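Long-range contact in lumazine protein (Photobacterium kishitanii, PDB 3A3B), which probably serves as an antenna protein that shifts the bioluminescence of bacterial luciferase to shorter wavelength: residues 101-106 with 179-184. Numbering follows the deposited sequence.
Sequences NIKGVA and NVETLN. With FMN (flavin mononucleotide), chain C.
Gly104 and Val180 form the antiparallel hydrogen-bonded pair that joins the start of strand 104-113 to strand 177-182, with Val105 and Asn179 as the non-hydrogen-bonded pair beside it. Val180 N reaches Gly104 O at 2.9 Å and almost straight (174°). In the other direction the carbonyl of Val180 takes two amides: Lys103 N donates to Val180 O at 2.8 Å, Gly104 N only weakly. Two consecutive residues thus share one partner, a classic beta bulge, and the short strand segments diverge from strict antiparallel, their directions 123° apart. Ile102 lies across the Asn179 side chain at about a right angle, its CD1 3.5 Å from Asn179 CB; its CG2 branch, anti to the backbone N, settles 3.5 Å from Val180 O. Beyond this apolar stem, the side-chain amide of Asn179 accepts from Thr71 N through OD1 and donates to Asn45 O through ND2, both from the first lumazine-binding repeat. On the face of Val180, its CG1 meets Ala106 CB at 3.8 Å, while Ile138 and Ile140 pack against the same valine. Lys103 CG, set beside its own backbone N by chi1 (-57°), lies 3.7 Å from Thr182 OG1, and the bend at chi2 turns the rest of the chain from there. Glu181 runs out extended, its CG passing 3.5 Å from Asn101 O, and its carboxylate accepts the amides of Thr99 and Gly100, fastening the approach to the bulge. Immediately after that approach, Ile102 N donates to O4' of the FMN ribityl chain at 3.0 Å. First strand meeting last closes the second six-stranded antiparallel barrel of the lumazine-binding fold, and the bulged entry presents a backbone amide to flavin held mainly by the first repeat.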
ATOM      1  N   ASN A 101       0.738  -1.707  10.459  1.00 19.30           N
ATOM      2  CA  ASN A 101       2.127  -2.102  10.765  1.00 19.49           C
ATOM      3  C   ASN A 101       2.618  -3.001   9.638  1.00 19.81           C
ATOM      4  O   ASN A 101       2.250  -4.159   9.574  1.00 18.80           O
ATOM      5  CB  ASN A 101       2.206  -2.816  12.141  1.00 20.69           C
ATOM      6  CG  ASN A 101       3.651  -3.056  12.583  1.00 22.48           C
ATOM      7  OD1 ASN A 101       4.440  -2.127  12.657  1.00 26.03           O
ATOM      8  ND2 ASN A 101       4.000  -4.313  12.830  1.00 25.85           N
ATOM      9  N   ILE A 102       3.422  -2.448   8.723  1.00 19.94           N
ATOM     10  CA  ILE A 102       3.937  -3.191   7.586  1.00 19.89           C
ATOM     11  C   ILE A 102       4.969  -4.184   8.109  1.00 22.00           C
ATOM     12  O   ILE A 102       5.886  -3.787   8.814  1.00 20.73           O
ATOM     13  CB  ILE A 102       4.604  -2.277   6.529  1.00 19.31           C
ATOM     14  CG1 ILE A 102       3.569  -1.330   5.844  1.00 19.18           C
ATOM     15  CG2 ILE A 102       5.358  -3.097   5.462  1.00 18.12           C
ATOM     16  CD1 ILE A 102       2.307  -1.957   5.391  1.00 20.92           C
ATOM     17  N   LYS A 103       4.833  -5.444   7.679  1.00 22.07           N
ATOM     18  CA  LYS A 103       5.659  -6.544   8.169  1.00 22.96           C
ATOM     19  C   LYS A 103       6.831  -6.858   7.261  1.00 23.27           C
ATOM     20  O   LYS A 103       7.831  -7.431   7.718  1.00 24.37           O
ATOM     21  CB  LYS A 103       4.801  -7.771   8.318  1.00 22.04           C
ATOM     22  CG  LYS A 103       3.615  -7.556   9.234  1.00 24.47           C
ATOM     23  CD  LYS A 103       3.973  -7.200  10.693  1.00 23.56           C
ATOM     24  CE  LYS A 103       2.714  -7.352  11.547  1.00 28.10           C
ATOM     25  NZ  LYS A 103       2.709  -6.519  12.816  1.00 28.12           N
ATOM     26  N   GLY A 104       6.711  -6.509   5.981  1.00 22.68           N
ATOM     27  CA  GLY A 104       7.854  -6.559   5.065  1.00 22.82           C
ATOM     28  C   GLY A 104       7.630  -5.856   3.743  1.00 21.74           C
ATOM     29  O   GLY A 104       6.555  -5.366   3.453  1.00 22.98           O
ATOM     30  N   VAL A 105       8.660  -5.816   2.931  1.00 22.03           N
ATOM     31  CA  VAL A 105       8.579  -5.266   1.585  1.00 21.64           C
ATOM     32  C   VAL A 105       8.763  -6.493   0.692  1.00 22.21           C
ATOM     33  O   VAL A 105       9.748  -7.232   0.861  1.00 21.64           O
ATOM     34  CB  VAL A 105       9.674  -4.207   1.376  1.00 21.82           C
ATOM     35  CG1 VAL A 105       9.852  -3.824  -0.076  1.00 22.58           C
ATOM     36  CG2 VAL A 105       9.389  -2.971   2.220  1.00 23.19           C
ATOM     37  N   ALA A 106       7.788  -6.749  -0.185  1.00 19.43           N
ATOM     38  CA  ALA A 106       7.829  -7.881  -1.061  1.00 19.44           C
ATOM     39  C   ALA A 106       8.011  -7.312  -2.450  1.00 19.51           C
ATOM     40  O   ALA A 106       7.941  -6.106  -2.623  1.00 20.33           O
ATOM     41  CB  ALA A 106       6.560  -8.659  -0.950  1.00 17.99           C
ATOM     42  N   ASN A 179       4.374  -2.927   0.048  1.00 18.85           N
ATOM     43  CA  ASN A 179       4.306  -3.162   1.477  1.00 19.03           C
ATOM     44  C   ASN A 179       3.383  -4.329   1.760  1.00 19.25           C
ATOM     45  O   ASN A 179       2.237  -4.341   1.305  1.00 19.49           O
ATOM     46  CB  ASN A 179       3.725  -1.903   2.141  1.00 17.20           C
ATOM     47  CG  ASN A 179       4.581  -0.714   1.922  1.00 19.46           C
ATOM     48  OD1 ASN A 179       5.815  -0.852   1.862  1.00 18.22           O
ATOM     49  ND2 ASN A 179       3.962   0.481   1.786  1.00 18.15           N
ATOM     50  N   VAL A 180       3.832  -5.288   2.547  1.00 20.42           N
ATOM     51  CA  VAL A 180       2.960  -6.413   2.936  1.00 20.97           C
ATOM     52  C   VAL A 180       2.637  -6.386   4.434  1.00 21.93           C
ATOM     53  O   VAL A 180       3.506  -6.084   5.262  1.00 21.44           O
ATOM     54  CB  VAL A 180       3.492  -7.806   2.443  1.00 21.62           C
ATOM     55  CG1 VAL A 180       4.985  -7.892   2.460  1.00 23.15           C
ATOM     56  CG2 VAL A 180       2.842  -8.976   3.225  1.00 22.86           C
ATOM     57  N   GLU A 181       1.374  -6.652   4.774  1.00 22.48           N
ATOM     58  CA  GLU A 181       0.999  -6.878   6.150  1.00 23.49           C
ATOM     59  C   GLU A 181       0.377  -8.248   6.248  1.00 25.14           C
ATOM     60  O   GLU A 181      -0.689  -8.488   5.665  1.00 24.55           O
ATOM     61  CB  GLU A 181       0.021  -5.814   6.703  1.00 23.21           C
ATOM     62  CG  GLU A 181      -0.322  -6.025   8.222  1.00 22.16           C
ATOM     63  CD  GLU A 181      -1.283  -4.969   8.813  1.00 24.00           C
ATOM     64  OE1 GLU A 181      -1.499  -3.873   8.222  1.00 20.52           O
ATOM     65  OE2 GLU A 181      -1.792  -5.222   9.911  1.00 25.27           O
ATOM     66  N   THR A 182       1.069  -9.128   6.978  1.00 26.89           N
ATOM     67  CA  THR A 182       0.580 -10.472   7.297  1.00 29.15           C
ATOM     68  C   THR A 182      -0.394 -10.346   8.469  1.00 30.90           C
ATOM     69  O   THR A 182      -0.219  -9.490   9.326  1.00 31.94           O
ATOM     70  CB  THR A 182       1.756 -11.542   7.515  1.00 28.97           C
ATOM     71  OG1 THR A 182       2.827 -11.006   8.314  1.00 27.54           O
ATOM     72  CG2 THR A 182       2.349 -11.926   6.195  1.00 28.99           C
ATOM     73  N   LEU A 183      -1.447 -11.157   8.480  1.00 32.53           N
ATOM     74  CA  LEU A 183      -2.540 -11.012   9.459  1.00 34.81           C
ATOM     75  C   LEU A 183      -2.571 -12.149  10.495  1.00 37.16           C
ATOM     76  O   LEU A 183      -1.829 -13.113  10.353  1.00 37.94           O
ATOM     77  CB  LEU A 183      -3.874 -10.862   8.720  1.00 33.81           C
ATOM     78  CG  LEU A 183      -3.767  -9.693   7.739  1.00 31.27           C
ATOM     79  CD1 LEU A 183      -5.031  -9.510   6.943  1.00 29.67           C
ATOM     80  CD2 LEU A 183      -3.373  -8.415   8.494  1.00 27.27           C
ATOM     81  N   ASN A 184      -3.383 -12.006  11.553  1.00 40.18           N
ATOM     82  CA  ASN A 184      -3.594 -13.079  12.555  1.00 42.01           C
ATOM     83  C   ASN A 184      -2.370 -13.358  13.450  1.00 43.10           C
ATOM     84  O   ASN A 184      -1.545 -14.229  13.146  1.00 43.61           O
ATOM     85  CB  ASN A 184      -4.057 -14.391  11.883  1.00 42.32           C
ATOM     86  CG  ASN A 184      -5.561 -14.428  11.628  1.00 44.66           C
ATOM     87  OD1 ASN A 184      -6.361 -14.454  12.571  1.00 45.76           O
ATOM     88  ND2 ASN A 184      -5.954 -14.464  10.344  1.00 46.07           N
TER
HETATM   89  N1  FMN C 191       6.019   6.050  10.660  1.00 17.90           N
HETATM   90  C2  FMN C 191       6.551   7.065   9.952  1.00 18.84           C
HETATM   91  O2  FMN C 191       7.591   6.894   9.351  1.00 17.43           O
HETATM   92  N3  FMN C 191       5.911   8.284   9.933  1.00 18.81           N
HETATM   93  C4  FMN C 191       4.723   8.465  10.588  1.00 17.70           C
HETATM   94  O4  FMN C 191       4.073   9.483  10.310  1.00 17.87           O
HETATM   95  C4A FMN C 191       4.187   7.418  11.320  1.00 19.32           C
HETATM   96  N5  FMN C 191       3.023   7.532  12.047  1.00 18.76           N
HETATM   97  C5A FMN C 191       2.537   6.426  12.734  1.00 18.23           C
HETATM   98  C6  FMN C 191       1.374   6.555  13.471  1.00 19.14           C
HETATM   99  C7  FMN C 191       0.825   5.511  14.207  1.00 19.07           C
HETATM  100  C7M FMN C 191      -0.239   5.824  15.243  1.00 22.15           C
HETATM  101  C8  FMN C 191       1.495   4.294  14.219  1.00 19.84           C
HETATM  102  C8M FMN C 191       0.968   3.186  15.101  1.00 22.20           C
HETATM  103  C9  FMN C 191       2.693   4.137  13.491  1.00 19.78           C
HETATM  104  C9A FMN C 191       3.214   5.215  12.735  1.00 18.32           C
HETATM  105  N10 FMN C 191       4.390   5.116  12.044  1.00 19.65           N
HETATM  106  C10 FMN C 191       4.858   6.194  11.342  1.00 19.17           C
HETATM  107  C1' FMN C 191       5.204   3.838  11.992  1.00 18.54           C
HETATM  108  C2' FMN C 191       4.915   2.996  10.725  1.00 21.12           C
HETATM  109  O2' FMN C 191       3.555   2.627  10.669  1.00 18.93           O
HETATM  110  C3' FMN C 191       5.762   1.729  10.848  1.00 21.25           C
HETATM  111  O3' FMN C 191       7.103   2.164  10.940  1.00 20.42           O
HETATM  112  C4' FMN C 191       5.625   0.715   9.690  1.00 24.49           C
HETATM  113  O4' FMN C 191       4.305   0.360   9.443  1.00 19.58           O
HETATM  114  C5' FMN C 191       5.922  -0.662  10.250  1.00 31.02           C
HETATM  115  O5' FMN C 191       7.248  -0.909  10.116  1.00 35.21           O
HETATM  116  P   FMN C 191       8.212  -1.129  11.424  1.00 36.29           P
HETATM  117  O1P FMN C 191       9.387  -1.720  10.682  1.00 35.88           O
HETATM  118  O2P FMN C 191       7.649  -2.022  12.523  1.00 33.34           O
HETATM  119  O3P FMN C 191       8.526   0.239  12.006  1.00 35.01           O